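Local coordinates for uncharacterized protein (Bacteroides caccae, PDB 4R4K), which is of unknown function but adopts a cystatin-like fold of the NTF2 clan and binds polyether chains in the crystal, at residues D17-R29 against V142-P154. Numbering follows the deposited sequence.
Sequences DKFTSSAAFQYTR and VKEENAAFKEIHP. With PEU (2,5,8,11,14,17,20,23,26,29,32,35,38,41,44,47,50,53,56,59,62,65,68,71,74,77,80-heptacosaoxadooctacontan-82-ol), chain J; ACT (acetate ion), chain E.
Ser22 and His153 bring the two backbones together, their CA atoms 4.8 Å apart, and the axes of helix segments 23-28 and 142-152 pass 10.8 Å apart at 121°. The chain's C-terminus meets the start of helix 23-28. Ala23 N donates to His153 O at 2.8 Å, and Ala24 N donates to the terminal carboxylate at Pro154 OXT, 3.0 Å away and nearly straight at 168°. The other carboxylate oxygen, Pro154 O, accepts from Ser22 OG at 2.8 Å, with the donor tilted slightly from the carboxylate plane. Ser22 is the N-cap. Chi1 of 171° swings OG away from the backbone N of Ser22 to the side of its carbonyl carbon, where it accepts from Phe25 N. Replacing Ser22 by alanine removes the hydroxyl, and would probably leave Phe25 N without its capping acceptor and Pro154 O without this donor. The positive end of the helix dipole probably favours the negative carboxylate. One water bridges Ser21 O and Pro154 O; another links Ser21 O to His153 ND1.

Deeper in, Phe149 turns the edge of its ring to Ala23 N, and its CE1 lies 3.9 Å from Ala23 CB. Lys150 CG packs on the same methyl at 3.6 Å. Gln26 NE2 approaches Phe149 CZ obliquely, the amide nearly perpendicular to the ring. NE2 donates to Phe19 O, and OE1 accepts from Trp58 NE1 and Leu61 N, which fixes the amide's rotation. His153 lays CD2 over the centre of one Phe149 face. Thr20 O sits above a His153 face. Farther along, a water joins Tyr27 OH to Lys150 NZ. In this cystatin-like fold the C-terminal tail thus caps helix 23-28, while Ala148, Phe149, Ile152 and His153 line a polyether pocket completed by Asp62 and Glu64.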
loop_
_atom_site.group_PDB
_atom_site.type_symbol
_atom_site.label_atom_id
_atom_site.label_comp_id
_atom_site.label_asym_id
_atom_site.label_seq_id
_atom_site.Cartn_x
_atom_site.Cartn_y
_atom_site.Cartn_z
ATOM N N ASP A 17 7.678 -8.826 8.053
ATOM C CA ASP A 17 9.014 -8.351 8.414
ATOM C C ASP A 17 9.998 -8.468 7.243
ATOM O O ASP A 17 10.776 -7.549 6.987
ATOM C CB ASP A 17 9.524 -9.067 9.668
ATOM C CG ASP A 17 8.852 -8.555 10.943
ATOM O OD1 ASP A 17 8.198 -7.490 10.895
ATOM O OD2 ASP A 17 8.988 -9.209 11.999
ATOM N N LYS A 18 9.964 -9.575 6.516
ATOM C CA LYS A 18 10.819 -9.675 5.348
ATOM C C LYS A 18 10.408 -8.701 4.223
ATOM O O LYS A 18 11.247 -8.092 3.561
ATOM C CB LYS A 18 10.904 -11.117 4.860
ATOM C CG LYS A 18 12.070 -11.295 3.897
ATOM C CD LYS A 18 12.179 -12.718 3.395
ATOM C CE LYS A 18 13.416 -12.875 2.537
ATOM N NZ LYS A 18 13.543 -14.243 1.972
ATOM N N PHE A 19 9.105 -8.596 3.999
ATOM C CA PHE A 19 8.523 -7.727 2.972
ATOM C C PHE A 19 8.987 -6.287 3.168
ATOM O O PHE A 19 9.391 -5.613 2.200
ATOM C CB PHE A 19 7.005 -7.840 3.103
ATOM C CG PHE A 19 6.201 -7.090 2.067
ATOM C CD1 PHE A 19 5.838 -7.687 0.853
ATOM C CD2 PHE A 19 5.725 -5.803 2.327
ATOM C CE1 PHE A 19 5.064 -7.001 -0.087
ATOM C CE2 PHE A 19 4.930 -5.141 1.408
ATOM C CZ PHE A 19 4.612 -5.735 0.199
ATOM N N THR A 20 8.949 -5.821 4.411
ATOM C CA THR A 20 9.254 -4.407 4.683
ATOM C C THR A 20 10.763 -4.164 4.802
ATOM O O THR A 20 11.187 -3.020 4.831
ATOM C CB THR A 20 8.565 -3.891 5.965
ATOM O OG1 THR A 20 8.896 -4.730 7.075
ATOM C CG2 THR A 20 7.083 -3.863 5.767
ATOM N N SER A 21 11.555 -5.228 4.873
ATOM C CA SER A 21 13.006 -5.091 5.094
ATOM C C SER A 21 13.842 -5.142 3.809
ATOM O O SER A 21 15.031 -4.843 3.847
ATOM C CB SER A 21 13.482 -6.161 6.080
ATOM O OG SER A 21 13.597 -7.404 5.406
ATOM N N SER A 22 13.240 -5.514 2.681
ATOM C CA SER A 22 13.987 -5.673 1.424
ATOM C C SER A 22 13.141 -5.296 0.218
ATOM O O SER A 22 12.115 -5.931 -0.046
ATOM C CB SER A 22 14.442 -7.127 1.237
ATOM O OG SER A 22 14.979 -7.344 -0.065
ATOM N N ALA A 23 13.580 -4.281 -0.517
ATOM C CA ALA A 23 12.861 -3.838 -1.722
ATOM C C ALA A 23 12.756 -4.937 -2.770
ATOM O O ALA A 23 11.682 -5.157 -3.345
ATOM C CB ALA A 23 13.543 -2.631 -2.323
ATOM N N ALA A 24 13.871 -5.636 -3.012
ATOM C CA ALA A 24 13.857 -6.711 -4.020
ATOM C C ALA A 24 12.842 -7.788 -3.653
ATOM O O ALA A 24 12.039 -8.198 -4.494
ATOM C CB ALA A 24 15.232 -7.333 -4.161
ATOM N N PHE A 25 12.818 -8.200 -2.390
ATOM C CA PHE A 25 11.833 -9.195 -1.961
ATOM C C PHE A 25 10.411 -8.648 -2.072
ATOM O O PHE A 25 9.488 -9.334 -2.548
ATOM C CB PHE A 25 12.106 -9.651 -0.530
ATOM C CG PHE A 25 11.127 -10.661 -0.019
ATOM C CD1 PHE A 25 11.195 -11.975 -0.421
ATOM C CD2 PHE A 25 10.099 -10.288 0.858
ATOM C CE1 PHE A 25 10.293 -12.902 0.067
ATOM C CE2 PHE A 25 9.185 -11.212 1.344
ATOM C CZ PHE A 25 9.286 -12.524 0.939
ATOM N N GLN A 26 10.217 -7.415 -1.601
ATOM C CA GLN A 26 8.899 -6.792 -1.656
ATOM C C GLN A 26 8.277 -6.845 -3.063
ATOM O O GLN A 26 7.117 -7.242 -3.238
ATOM C CB GLN A 26 8.962 -5.345 -1.128
ATOM C CG GLN A 26 7.606 -4.673 -1.126
ATOM C CD GLN A 26 7.466 -3.419 -0.254
ATOM O OE1 GLN A 26 6.718 -2.518 -0.616
ATOM N NE2 GLN A 26 8.179 -3.354 0.879
ATOM N N TYR A 27 9.061 -6.447 -4.069
ATOM C CA TYR A 27 8.557 -6.471 -5.435
ATOM C C TYR A 27 8.132 -7.871 -5.896
ATOM O O TYR A 27 7.140 -8.029 -6.631
ATOM C CB TYR A 27 9.582 -5.927 -6.419
ATOM C CG TYR A 27 9.691 -4.434 -6.461
ATOM C CD1 TYR A 27 8.592 -3.650 -6.792
ATOM C CD2 TYR A 27 10.897 -3.813 -6.192
ATOM C CE1 TYR A 27 8.709 -2.266 -6.864
ATOM C CE2 TYR A 27 11.026 -2.450 -6.245
ATOM C CZ TYR A 27 9.926 -1.689 -6.588
ATOM O OH TYR A 27 10.060 -0.350 -6.617
ATOM N N THR A 28 8.810 -8.894 -5.417
ATOM C CA THR A 28 8.447 -10.285 -5.795
ATOM C C THR A 28 7.135 -10.745 -5.183
ATOM O O THR A 28 6.557 -11.737 -5.641
ATOM C CB THR A 28 9.534 -11.341 -5.418
ATOM O OG1 THR A 28 9.606 -11.575 -4.005
ATOM C CG2 THR A 28 10.907 -10.983 -5.986
ATOM N N ARG A 29 6.667 -10.050 -4.136
ATOM C CA ARG A 29 5.452 -10.441 -3.422
ATOM C C ARG A 29 4.269 -9.514 -3.624
ATOM O O ARG A 29 3.382 -9.419 -2.781
ATOM C CB ARG A 29 5.755 -10.624 -1.948
ATOM C CG ARG A 29 6.703 -11.752 -1.651
ATOM C CD ARG A 29 6.256 -13.088 -2.245
ATOM N NE ARG A 29 7.049 -14.166 -1.684
ATOM C CZ ARG A 29 6.840 -14.729 -0.497
ATOM N NH1 ARG A 29 5.817 -14.384 0.282
ATOM N NH2 ARG A 29 7.674 -15.659 -0.080
ATOM N N VAL A 142 7.491 9.104 -6.343
ATOM C CA VAL A 142 7.478 7.761 -5.754
ATOM C C VAL A 142 8.770 7.010 -6.063
ATOM O O VAL A 142 9.374 6.387 -5.188
ATOM C CB VAL A 142 6.242 6.964 -6.213
ATOM C CG1 VAL A 142 6.378 5.487 -5.833
ATOM C CG2 VAL A 142 4.983 7.579 -5.621
ATOM N N LYS A 143 9.248 7.118 -7.294
ATOM C CA LYS A 143 10.542 6.547 -7.646
ATOM C C LYS A 143 11.693 7.055 -6.757
ATOM O O LYS A 143 12.580 6.294 -6.347
ATOM C CB LYS A 143 10.867 6.854 -9.103
ATOM C CG LYS A 143 12.177 6.226 -9.560
ATOM C CD LYS A 143 12.489 6.522 -11.006
ATOM C CE LYS A 143 13.806 5.901 -11.398
ATOM N NZ LYS A 143 13.966 5.843 -12.874
ATOM N N GLU A 144 11.700 8.355 -6.509
ATOM C CA GLU A 144 12.714 8.985 -5.662
ATOM C C GLU A 144 12.596 8.518 -4.201
ATOM O O GLU A 144 13.595 8.211 -3.547
ATOM C CB GLU A 144 12.621 10.504 -5.795
ATOM C CG GLU A 144 13.076 10.969 -7.175
ATOM C CD GLU A 144 12.537 12.331 -7.592
ATOM O OE1 GLU A 144 11.903 13.034 -6.775
ATOM O OE2 GLU A 144 12.790 12.718 -8.753
ATOM N N GLU A 145 11.378 8.418 -3.691
ATOM C CA GLU A 145 11.171 7.801 -2.363
ATOM C C GLU A 145 11.673 6.362 -2.314
ATOM O O GLU A 145 12.243 5.914 -1.321
ATOM C CB GLU A 145 9.687 7.858 -1.967
ATOM C CG GLU A 145 9.123 9.268 -1.856
ATOM C CD GLU A 145 9.547 10.015 -0.606
ATOM O OE1 GLU A 145 9.988 9.377 0.383
ATOM O OE2 GLU A 145 9.436 11.264 -0.615
ATOM N N ASN A 146 11.441 5.629 -3.393
ATOM C CA ASN A 146 11.873 4.257 -3.481
ATOM C C ASN A 146 13.392 4.142 -3.533
ATOM O O ASN A 146 13.954 3.242 -2.954
ATOM C CB ASN A 146 11.225 3.585 -4.676
ATOM C CG ASN A 146 9.749 3.294 -4.474
ATOM O OD1 ASN A 146 9.215 3.330 -3.360
ATOM N ND2 ASN A 146 9.060 2.969 -5.575
ATOM N N ALA A 147 14.066 5.099 -4.174
ATOM C CA ALA A 147 15.532 5.168 -4.127
ATOM C C ALA A 147 16.051 5.357 -2.693
ATOM O O ALA A 147 17.023 4.707 -2.285
ATOM C CB ALA A 147 16.039 6.270 -5.057
ATOM N N ALA A 148 15.404 6.223 -1.928
ATOM C CA ALA A 148 15.726 6.381 -0.521
ATOM C C ALA A 148 15.508 5.067 0.256
ATOM O O ALA A 148 16.341 4.622 1.024
ATOM C CB ALA A 148 14.925 7.505 0.098
ATOM N N PHE A 149 14.364 4.437 0.042
ATOM C CA PHE A 149 14.057 3.150 0.688
ATOM C C PHE A 149 15.151 2.132 0.427
ATOM O O PHE A 149 15.573 1.390 1.318
ATOM C CB PHE A 149 12.719 2.638 0.137
ATOM C CG PHE A 149 12.193 1.370 0.796
ATOM C CD1 PHE A 149 12.639 0.134 0.405
ATOM C CD2 PHE A 149 11.132 1.444 1.695
ATOM C CE1 PHE A 149 12.110 -1.037 0.963
ATOM C CE2 PHE A 149 10.611 0.296 2.246
ATOM C CZ PHE A 149 11.096 -0.942 1.885
ATOM N N LYS A 150 15.602 2.072 -0.818
ATOM C CA LYS A 150 16.581 1.069 -1.213
ATOM C C LYS A 150 17.982 1.325 -0.625
ATOM O O LYS A 150 18.772 0.402 -0.567
ATOM C CB LYS A 150 16.603 0.952 -2.736
ATOM C CG LYS A 150 15.361 0.283 -3.295
ATOM C CD LYS A 150 15.472 0.020 -4.786
ATOM C CE LYS A 150 15.262 1.268 -5.611
ATOM N NZ LYS A 150 15.210 0.901 -7.058
ATOM N N GLU A 151 18.265 2.548 -0.161
ATOM C CA GLU A 151 19.534 2.825 0.528
ATOM C C GLU A 151 19.610 2.127 1.869
ATOM O O GLU A 151 20.691 1.774 2.306
ATOM C CB GLU A 151 19.733 4.328 0.755
ATOM C CG GLU A 151 19.962 5.147 -0.497
ATOM C CD GLU A 151 21.331 4.920 -1.127
ATOM O OE1 GLU A 151 22.208 4.282 -0.491
ATOM O OE2 GLU A 151 21.511 5.367 -2.278
ATOM N N ILE A 152 18.466 1.927 2.517
ATOM C CA ILE A 152 18.433 1.276 3.815
ATOM C C ILE A 152 17.796 -0.114 3.820
ATOM O O ILE A 152 18.019 -0.862 4.745
ATOM C CB ILE A 152 17.795 2.186 4.890
ATOM C CG1 ILE A 152 16.488 2.809 4.401
ATOM C CG2 ILE A 152 18.760 3.309 5.232
ATOM C CD1 ILE A 152 15.739 3.578 5.462
ATOM N N HIS A 153 17.021 -0.456 2.789
ATOM C CA HIS A 153 16.333 -1.746 2.711
ATOM C C HIS A 153 16.454 -2.346 1.305
ATOM O O HIS A 153 15.447 -2.482 0.598
ATOM C CB HIS A 153 14.841 -1.569 2.976
ATOM C CG HIS A 153 14.524 -0.884 4.257
ATOM N ND1 HIS A 153 14.987 -1.332 5.474
ATOM C CD2 HIS A 153 13.762 0.204 4.515
ATOM C CE1 HIS A 153 14.547 -0.529 6.427
ATOM N NE2 HIS A 153 13.798 0.403 5.874
ATOM N N PRO A 154 17.669 -2.669 0.865
ATOM C CA PRO A 154 17.797 -3.201 -0.498
ATOM C C PRO A 154 17.053 -4.530 -0.738
ATOM O O PRO A 154 16.915 -5.350 0.167
ATOM C CB PRO A 154 19.321 -3.389 -0.661
ATOM C CG PRO A 154 19.846 -3.487 0.718
ATOM C CD PRO A 154 18.976 -2.603 1.554
ATOM O OXT PRO A 154 16.573 -4.822 -1.856
HETATM O OCV PEU J . 15.053 9.921 5.390
HETATM C CCW PEU J . 14.294 9.180 4.448
HETATM C CCX PEU J . 14.154 7.734 4.886
HETATM O OCY PEU J . 13.007 7.209 4.217
HETATM C CCZ PEU J . 13.274 6.294 3.152
HETATM C CDA PEU J . 12.393 5.081 3.392
HETATM O ODB PEU J . 12.961 4.313 4.445
HETATM C CDC PEU J . 12.044 3.505 5.191
HETATM C CDD PEU J . 12.411 3.478 6.678
HETATM O ODE PEU J . 12.622 2.129 7.129
HETATM C C ACT E . 11.162 -16.494 -2.260
HETATM O O ACT E . 10.276 -16.548 -1.395
HETATM O OXT ACT E . 11.275 -17.400 -3.110
HETATM C CH3 ACT E . 12.109 -15.330 -2.279
HETATM O O HOH W 1 17.740 -5.505 2.707
HETATM O O HOH W 2 16.500 -3.690 6.078
HETATM O O HOH W 3 12.428 0.767 -6.978
#